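Local coordinates for protein exoribonuclease II, mitochondrial (Candida glabrata, PDB 6F3H) that probably degrades RNA from its 3' end, using magnesium, as the exoribonuclease component of the mitochondrial RNA degradosome, at residues L340-S345 with S351-G356; P629-C634 with E726-Y731; S675-Y678 with P682-H685. The protein carries 1 engineered substitution. One frame throughout, in Å; residues are numbered along the deposited sequence.

Contact 1 (L340-S345 with S351-G356)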
# COMPACT_ATOMS: atom_id res chain seq x y z
N LEU A 340 23.89 -17.35 -1.06
CA LEU A 340 25.24 -17.25 -0.54
C LEU A 340 25.22 -16.82 0.90
O LEU A 340 25.84 -17.44 1.76
CB LEU A 340 26.04 -16.27 -1.36
CG LEU A 340 27.42 -16.22 -0.75
CD1 LEU A 340 28.07 -17.56 -0.91
CD2 LEU A 340 28.25 -15.17 -1.41
N LEU A 341 24.51 -15.74 1.18
CA LEU A 341 24.45 -15.21 2.52
C LEU A 341 23.96 -16.28 3.48
O LEU A 341 24.49 -16.43 4.59
CB LEU A 341 23.54 -14.01 2.53
CG LEU A 341 23.47 -13.29 3.85
CD1 LEU A 341 24.81 -13.18 4.51
CD2 LEU A 341 22.92 -11.96 3.56
N VAL A 342 22.96 -17.05 3.06
CA VAL A 342 22.52 -18.17 3.87
C VAL A 342 23.68 -19.12 4.09
O VAL A 342 23.90 -19.63 5.20
CB VAL A 342 21.35 -18.90 3.17
CG1 VAL A 342 21.30 -20.36 3.58
CG2 VAL A 342 20.04 -18.20 3.45
N GLU A 343 24.48 -19.33 3.07
CA GLU A 343 25.52 -20.33 3.14
C GLU A 343 26.62 -19.93 4.10
O GLU A 343 27.32 -20.79 4.63
CB GLU A 343 26.06 -20.57 1.75
CG GLU A 343 27.01 -21.67 1.68
CD GLU A 343 27.38 -21.97 0.26
OE1 GLU A 343 26.47 -21.94 -0.60
OE2 GLU A 343 28.58 -22.23 0.00
N ILE A 344 26.81 -18.64 4.32
CA ILE A 344 27.92 -18.16 5.12
C ILE A 344 27.45 -17.57 6.45
O ILE A 344 28.19 -16.81 7.07
CB ILE A 344 28.73 -17.13 4.33
CG1 ILE A 344 27.78 -16.01 3.93
CG2 ILE A 344 29.35 -17.79 3.13
CD1 ILE A 344 28.46 -14.74 3.58
N SER A 345 26.26 -17.94 6.91
CA SER A 345 25.66 -17.45 8.15
C SER A 345 25.16 -18.63 8.96
O SER A 345 24.91 -19.71 8.41
CB SER A 345 24.49 -16.48 7.86
OG SER A 345 24.86 -15.44 6.98
N SER A 351 14.83 -17.80 6.29
CA SER A 351 15.45 -16.50 6.21
C SER A 351 14.68 -15.74 5.15
O SER A 351 14.92 -15.92 3.95
CB SER A 351 16.92 -16.60 5.89
OG SER A 351 17.57 -17.18 7.01
N ASN A 352 13.75 -14.93 5.59
CA ASN A 352 13.17 -13.98 4.68
C ASN A 352 13.98 -12.72 4.85
O ASN A 352 13.94 -12.08 5.91
CB ASN A 352 11.70 -13.75 4.96
CG ASN A 352 11.07 -12.99 3.86
OD1 ASN A 352 11.74 -12.66 2.88
ND2 ASN A 352 9.79 -12.68 4.00
N PHE A 353 14.69 -12.35 3.81
CA PHE A 353 15.56 -11.21 3.87
C PHE A 353 14.86 -9.91 3.52
O PHE A 353 15.37 -8.85 3.85
CB PHE A 353 16.72 -11.40 2.90
CG PHE A 353 17.63 -12.51 3.26
CD1 PHE A 353 18.52 -12.37 4.31
CD2 PHE A 353 17.62 -13.68 2.55
CE1 PHE A 353 19.36 -13.38 4.65
CE2 PHE A 353 18.46 -14.70 2.88
CZ PHE A 353 19.34 -14.54 3.94
N ILE A 354 13.73 -9.99 2.83
CA ILE A 354 12.88 -8.84 2.58
C ILE A 354 12.64 -8.10 3.88
O ILE A 354 12.46 -6.88 3.90
CB ILE A 354 11.57 -9.32 1.95
CG1 ILE A 354 11.89 -10.20 0.74
CG2 ILE A 354 10.69 -8.16 1.57
CD1 ILE A 354 10.68 -10.90 0.18
N LEU A 355 12.66 -8.83 4.98
CA LEU A 355 12.43 -8.21 6.27
C LEU A 355 13.52 -7.22 6.62
O LEU A 355 13.33 -6.37 7.49
CB LEU A 355 12.34 -9.30 7.33
CG LEU A 355 11.39 -10.37 6.81
CD1 LEU A 355 11.27 -11.53 7.76
CD2 LEU A 355 10.02 -9.74 6.54
N GLY A 356 14.66 -7.31 5.96
CA GLY A 356 15.70 -6.33 6.15
C GLY A 356 15.50 -5.02 5.42
O GLY A 356 16.33 -4.12 5.54

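Contact 2 (P629-C634 with E726-Y731). With nucleotides of chain C.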
# COMPACT_ATOMS: atom_id res chain seq x y z
N PRO A 629 -13.53 18.05 8.37
CA PRO A 629 -12.40 17.51 7.62
C PRO A 629 -12.18 16.04 7.94
O PRO A 629 -11.99 15.67 9.11
CB PRO A 629 -11.22 18.36 8.11
CG PRO A 629 -11.83 19.58 8.69
CD PRO A 629 -13.12 19.15 9.26
N GLY A 630 -12.16 15.22 6.90
CA GLY A 630 -11.94 13.80 7.06
C GLY A 630 -11.09 13.24 5.94
O GLY A 630 -10.95 13.84 4.88
N VAL A 631 -10.57 12.04 6.19
CA VAL A 631 -9.77 11.30 5.23
C VAL A 631 -10.68 10.32 4.52
O VAL A 631 -11.09 9.31 5.09
CB VAL A 631 -8.64 10.54 5.92
CG1 VAL A 631 -7.76 9.91 4.87
CG2 VAL A 631 -7.88 11.47 6.83
N TYR A 632 -10.94 10.57 3.25
CA TYR A 632 -11.82 9.71 2.49
C TYR A 632 -11.00 8.69 1.73
O TYR A 632 -9.78 8.80 1.63
CB TYR A 632 -12.68 10.53 1.52
CG TYR A 632 -13.45 11.63 2.20
CD1 TYR A 632 -12.80 12.75 2.71
CD2 TYR A 632 -14.84 11.55 2.36
CE1 TYR A 632 -13.50 13.76 3.35
CE2 TYR A 632 -15.55 12.55 3.01
CZ TYR A 632 -14.88 13.67 3.50
OH TYR A 632 -15.55 14.70 4.15
N ARG A 633 -11.67 7.68 1.19
CA ARG A 633 -11.05 6.70 0.33
C ARG A 633 -11.84 6.73 -0.96
O ARG A 633 -13.06 6.51 -0.95
CB ARG A 633 -11.07 5.31 0.95
CG ARG A 633 -10.86 4.22 -0.09
CD ARG A 633 -10.75 2.84 0.50
NE ARG A 633 -10.11 2.86 1.80
CZ ARG A 633 -10.10 1.82 2.62
NH1 ARG A 633 -10.71 0.69 2.26
NH2 ARG A 633 -9.50 1.93 3.81
N CYS A 634 -11.16 6.97 -2.08
CA CYS A 634 -11.80 7.29 -3.34
C CYS A 634 -11.32 6.34 -4.41
O CYS A 634 -10.34 5.62 -4.23
CB CYS A 634 -11.52 8.73 -3.78
SG CYS A 634 -11.48 9.88 -2.40
N GLU A 726 -6.03 21.93 6.30
CA GLU A 726 -4.67 22.00 5.79
C GLU A 726 -3.79 20.93 6.39
O GLU A 726 -3.10 20.21 5.65
CB GLU A 726 -4.11 23.39 6.06
CG GLU A 726 -5.19 24.45 6.11
CD GLU A 726 -6.16 24.43 4.90
OE1 GLU A 726 -6.06 23.56 4.00
OE2 GLU A 726 -7.05 25.29 4.89
N TYR A 727 -3.80 20.79 7.71
CA TYR A 727 -3.02 19.72 8.31
C TYR A 727 -3.39 18.37 7.70
O TYR A 727 -2.57 17.43 7.75
CB TYR A 727 -3.24 19.70 9.83
N LEU A 728 -4.56 18.27 7.07
CA LEU A 728 -5.02 17.00 6.54
C LEU A 728 -4.22 16.58 5.31
O LEU A 728 -3.71 15.45 5.24
CB LEU A 728 -6.52 17.10 6.23
CG LEU A 728 -7.37 15.91 6.64
CD1 LEU A 728 -7.09 15.54 8.10
CD2 LEU A 728 -8.84 16.21 6.39
N ASP A 729 -4.04 17.49 4.34
CA ASP A 729 -3.37 17.12 3.10
C ASP A 729 -1.98 16.54 3.38
O ASP A 729 -1.55 15.57 2.74
CB ASP A 729 -3.26 18.33 2.17
N GLN A 730 -1.29 17.09 4.37
CA GLN A 730 0.03 16.58 4.74
C GLN A 730 -0.05 15.13 5.22
O GLN A 730 0.79 14.30 4.87
CB GLN A 730 0.62 17.48 5.82
CG GLN A 730 1.59 16.77 6.74
CD GLN A 730 1.89 17.56 8.02
OE1 GLN A 730 1.50 18.72 8.16
NE2 GLN A 730 2.61 16.92 8.95
N TYR A 731 -1.07 14.81 6.02
CA TYR A 731 -1.15 13.45 6.54
C TYR A 731 -1.61 12.47 5.48
O TYR A 731 -1.07 11.37 5.37
CB TYR A 731 -2.10 13.41 7.71
CG TYR A 731 -1.48 13.81 9.01
CD1 TYR A 731 -0.77 12.89 9.76
CD2 TYR A 731 -1.58 15.10 9.49
CE1 TYR A 731 -0.19 13.24 10.97
CE2 TYR A 731 -1.00 15.47 10.69
CZ TYR A 731 -0.31 14.53 11.43
OH TYR A 731 0.27 14.90 12.62
P U C 4 -13.11 -1.91 2.61
OP1 U C 4 -13.49 -0.72 3.40
OP2 U C 4 -11.69 -2.16 2.29
O5' U C 4 -13.60 -3.14 3.45
C5' U C 4 -14.98 -3.32 3.66
C4' U C 4 -15.18 -4.57 4.41
O4' U C 4 -14.92 -5.70 3.54
C3' U C 4 -14.20 -4.78 5.54
O3' U C 4 -14.49 -4.01 6.69
C2' U C 4 -14.25 -6.28 5.74
O2' U C 4 -15.43 -6.66 6.43
C1' U C 4 -14.36 -6.76 4.29
N1 U C 4 -13.03 -7.09 3.73
C2 U C 4 -12.61 -8.39 3.91
O2 U C 4 -13.29 -9.23 4.47
N3 U C 4 -11.38 -8.69 3.41
C4 U C 4 -10.54 -7.81 2.76
O4 U C 4 -9.45 -8.25 2.36
C5 U C 4 -11.03 -6.47 2.61
C6 U C 4 -12.23 -6.16 3.09

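Contact 3 (S675-Y678 with P682-H685). With nucleotides of chain C.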
# COMPACT_ATOMS: atom_id res chain seq x y z
N SER A 675 -6.84 1.89 -8.96
CA SER A 675 -6.76 1.48 -7.57
C SER A 675 -7.33 2.60 -6.73
O SER A 675 -7.54 3.73 -7.20
CB SER A 675 -5.32 1.15 -7.14
OG SER A 675 -4.64 2.28 -6.60
N SER A 676 -7.61 2.28 -5.47
CA SER A 676 -8.24 3.24 -4.58
C SER A 676 -7.16 4.03 -3.86
O SER A 676 -6.03 3.59 -3.70
CB SER A 676 -9.18 2.52 -3.61
OG SER A 676 -8.58 2.25 -2.35
N PHE A 677 -7.53 5.25 -3.48
CA PHE A 677 -6.58 6.16 -2.88
C PHE A 677 -7.28 7.00 -1.84
O PHE A 677 -8.47 7.26 -1.94
CB PHE A 677 -5.92 7.08 -3.94
CG PHE A 677 -6.90 7.93 -4.73
CD1 PHE A 677 -7.54 7.41 -5.86
CD2 PHE A 677 -7.17 9.24 -4.35
CE1 PHE A 677 -8.44 8.20 -6.59
CE2 PHE A 677 -8.07 10.03 -5.08
CZ PHE A 677 -8.71 9.51 -6.19
N TYR A 678 -6.51 7.42 -0.84
CA TYR A 678 -6.98 8.33 0.19
C TYR A 678 -6.97 9.77 -0.30
O TYR A 678 -6.15 10.16 -1.14
CB TYR A 678 -6.15 8.17 1.47
CG TYR A 678 -6.35 6.81 2.13
CD1 TYR A 678 -7.57 6.49 2.73
CD2 TYR A 678 -5.35 5.84 2.15
CE1 TYR A 678 -7.79 5.24 3.33
CE2 TYR A 678 -5.56 4.59 2.76
CZ TYR A 678 -6.79 4.31 3.35
OH TYR A 678 -7.06 3.10 3.96
N PRO A 682 -14.12 14.72 -0.13
CA PRO A 682 -14.96 13.66 -0.69
C PRO A 682 -14.84 13.53 -2.19
O PRO A 682 -14.88 14.51 -2.93
CB PRO A 682 -16.37 14.11 -0.30
CG PRO A 682 -16.24 15.58 -0.05
CD PRO A 682 -14.91 15.73 0.58
N LEU A 683 -14.70 12.29 -2.64
CA LEU A 683 -14.74 11.93 -4.04
C LEU A 683 -15.40 10.57 -4.09
O LEU A 683 -15.26 9.79 -3.15
CB LEU A 683 -13.34 11.85 -4.66
CG LEU A 683 -12.73 13.21 -4.89
CD1 LEU A 683 -11.29 13.07 -5.27
CD2 LEU A 683 -13.52 13.92 -5.98
N PRO A 684 -16.15 10.28 -5.14
CA PRO A 684 -16.82 8.98 -5.19
C PRO A 684 -15.81 7.84 -5.15
O PRO A 684 -14.78 7.86 -5.84
CB PRO A 684 -17.59 9.01 -6.51
CG PRO A 684 -17.08 10.21 -7.26
CD PRO A 684 -16.52 11.16 -6.26
N HIS A 685 -16.12 6.82 -4.35
CA HIS A 685 -15.46 5.53 -4.45
C HIS A 685 -16.37 4.74 -5.37
O HIS A 685 -17.36 4.14 -4.95
CB HIS A 685 -15.28 4.87 -3.09
CG HIS A 685 -14.40 3.66 -3.14
ND1 HIS A 685 -14.57 2.65 -4.07
CD2 HIS A 685 -13.32 3.30 -2.40
CE1 HIS A 685 -13.66 1.72 -3.89
NE2 HIS A 685 -12.88 2.09 -2.89
P G C 2 -6.79 -2.09 -5.76
OP1 G C 2 -6.47 -0.82 -5.03
OP2 G C 2 -6.26 -3.44 -5.44
O5' G C 2 -8.36 -2.32 -5.77
C5' G C 2 -9.21 -1.37 -6.37
C4' G C 2 -10.66 -1.67 -6.09
O4' G C 2 -11.08 -2.85 -6.80
C3' G C 2 -11.00 -1.97 -4.65
O3' G C 2 -11.11 -0.79 -3.89
C2' G C 2 -12.30 -2.75 -4.78
O2' G C 2 -13.39 -1.88 -4.99
C1' G C 2 -12.05 -3.53 -6.06
N9 G C 2 -11.48 -4.82 -5.76
C8 G C 2 -10.15 -5.09 -5.94
N7 G C 2 -9.87 -6.31 -5.60
C5 G C 2 -11.09 -6.82 -5.18
C6 G C 2 -11.38 -8.09 -4.69
O6 G C 2 -10.55 -9.00 -4.56
N1 G C 2 -12.74 -8.24 -4.36
C2 G C 2 -13.73 -7.27 -4.48
N2 G C 2 -14.99 -7.64 -4.10
N3 G C 2 -13.45 -6.04 -4.94
C4 G C 2 -12.13 -5.91 -5.26
P A C 3 -10.78 -0.82 -2.34
OP1 A C 3 -10.91 0.54 -1.77
OP2 A C 3 -9.52 -1.55 -2.20
O5' A C 3 -11.91 -1.78 -1.77
C5' A C 3 -13.27 -1.37 -1.76
C4' A C 3 -14.16 -2.39 -1.09
O4' A C 3 -14.24 -3.58 -1.92
C3' A C 3 -13.70 -2.90 0.27
O3' A C 3 -14.04 -2.03 1.32
C2' A C 3 -14.35 -4.27 0.35
O2' A C 3 -15.72 -4.18 0.68
C1' A C 3 -14.25 -4.73 -1.10
N9 A C 3 -12.96 -5.37 -1.29
C8 A C 3 -11.78 -4.81 -1.66
N7 A C 3 -10.80 -5.66 -1.70
C5 A C 3 -11.41 -6.83 -1.31
C6 A C 3 -10.91 -8.10 -1.14
N6 A C 3 -9.63 -8.40 -1.37
N1 A C 3 -11.79 -9.04 -0.73
C2 A C 3 -13.08 -8.71 -0.52
N3 A C 3 -13.67 -7.54 -0.64
C4 A C 3 -12.74 -6.66 -1.03

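Contact 1 (L340-S345 with S351-G356)
Phe353 reaches back to helix 334-343, where its ring meets Leu341 and Val342. Val342 CG2 lies at the ring edge, close to its plane, 3.8 Å from Phe353 CZ, and the two side chains run roughly at a right angle. The valine torsion accounts for this: with CG1 anti to the backbone N (chi1 153°), the other methyl, CG2, is left to meet the phenyl edge. Leu341 approaches the ring obliquely, bringing CD2 to 4.0 Å from Phe353 CE1. Branched aliphatic groups suit both places, since each offers a methyl to a different carbon of the ring. Ser351 adds a lighter touch, its CB 4.3 Å from Val342 CG2; a short side chain suits a spot where just its CB comes near the valine methyl.

The next shell ties both partners into their own chain. Leu341 O accepts from the backbone N of Ile344 and from Ser345 OG, the latter at 2.6 Å, and the two donors come from opposite faces of the carbonyl plane. Serine is apt here, because its short hydroxyl can turn back to a carbonyl of the last helical turn. On the other side, Phe353 O receives Gly356 N at 2.7 Å and so ties the aromatic residue into the 3-10 turn that follows. Asn352 binds Asp465 through ND2, while Ile354 packs on Phe745 and His748 of helix 725-761. Asn300 of helix 293-303 and Leu820 also touch Phe353.

Ile344 is the first residue to leave helical backbone angles, and the chain doubles back soon after it. This is plain apolar packing between the C-terminal turn of a helix and an aromatic residue of the loop that follows it, at a partly buried place remote from the magnesium site.

Contact 2 (P629-C634 with E726-Y731)
Leu728 projects from helix 725-761 onto the extended stretch Pro629-Val631 that leads into strand 632-634. Its CB heads toward that chain and serves as a spacer, carrying CG forward to the fork where the contact is made. From there the two methyls part. CD2 lies against the proline ring, 3.6 Å from Pro629 CB, and also rests on the glycine backbone, with Gly630 N and Gly630 O both at 3.5 Å. CD1 turns to the other flank and meets Val631 CG2 at 4.3 Å. A leucine suits this position because its forked end can touch a ring, a bare backbone and a branched side chain at once. At Gly630 the methyl packs directly on main-chain atoms, whereas Pro629 supplies a stiff apolar surface.

Val631 is held from other sides as well: its N binds Asn708 OD1, and its side chain packs on Pro704 and Ile707 of helix 703-716.

Two residues beyond Val631, in strand 632-634, Arg633 faces the RNA. It runs extended from the backbone, bends at chi3 (-33°), and brings its guanidinium edge to the nucleotide. NH1 makes a weak bond to OP2 of U4 of chain C at 3.0 Å, bent to 122°, with OP2 near the guanidinium plane. NH2 has a weak bond to Tyr678 OH, and Arg702 lies close by, so positive charge gathers beside the phosphate backbone.

What Leu728 brings is purely apolar: its methyls pack on aliphatic side chains and on the Gly630 backbone, which implies adhesion through shape and exclusion of water. The charged contact, a weak bent bond with an electrostatic part, belongs to Arg633 at the RNA.

Contact 3 (S675-Y678 with P682-H685)
A phosphate-gripping site on the RNA path of the RNB domain is built where Ser676 and His685 come together. The imidazole meets the serine obliquely, with NE2 3.8 Å from Ser676 CB, and both side chains are trained on a single oxygen, OP1 of A3 of chain C. His685 NE2 donates to it at 2.7 Å, and the bond is almost straight, 171° at the hydrogen. The phosphate lies at the edge of the ring, in its plane, as suits a ring N-H donor. Ser676 OG gives the second bond to that oxygen, at 2.9 Å. Two donors of different kinds therefore hold one phosphate oxygen.

In His685 CG stands anti to the backbone N (chi1 -170°), and this carries the ring out from the loop until NE2 reaches the phosphate oxygen. Serine needs no such reach, since its backbone already runs close to the RNA: the backbone N of Ser676 also makes a weak but fairly straight bond, 3.3 Å long, to OP1 of G2 of chain C. One residue thus touches two consecutive phosphates, by main chain and by side chain.

The frame is a small antiparallel pair, strand 677-679 alongside strand 632-634, after which the chain turns and comes back as segment 682-685. On this returning part Leu683 meets the Phe677 ring, placing CD1 at its edge, 4.4 Å from Phe677 CE2. The contact is a loose one, a methyl against a ring edge, as suits two apolar groups, and Cys634 lies against both side chains. Backbone hydrogen bonds join Pro684 with Tyr635 and His685 with Thr691, the proline taking part through its O, while Gln736 of helix 725-761 binds the backbone N of Tyr678 through its side-chain OE1.

How the contacts relate
Starting from the N terminus, contact 1 closes first, as a short loop with five residues between its segments, fastened to the end of helix 334-343. Contact 2 opens much later, at 629-634, and closes after 91 intervening residues, at 726-731. Contact 3 begins and ends within that interval, bringing 682-685 back to 675-678. Contacts 2 and 3 meet directly, because strands 632-634 and 677-679 are sheet neighbours; their centres are 12 Å apart. Contact 1 lies about 39 Å from either, centre to centre, beyond the middle of the chain. Helix 725-761 spans the separation: it supplies 726-731, and residues farther along it flank contacts 3 and 1.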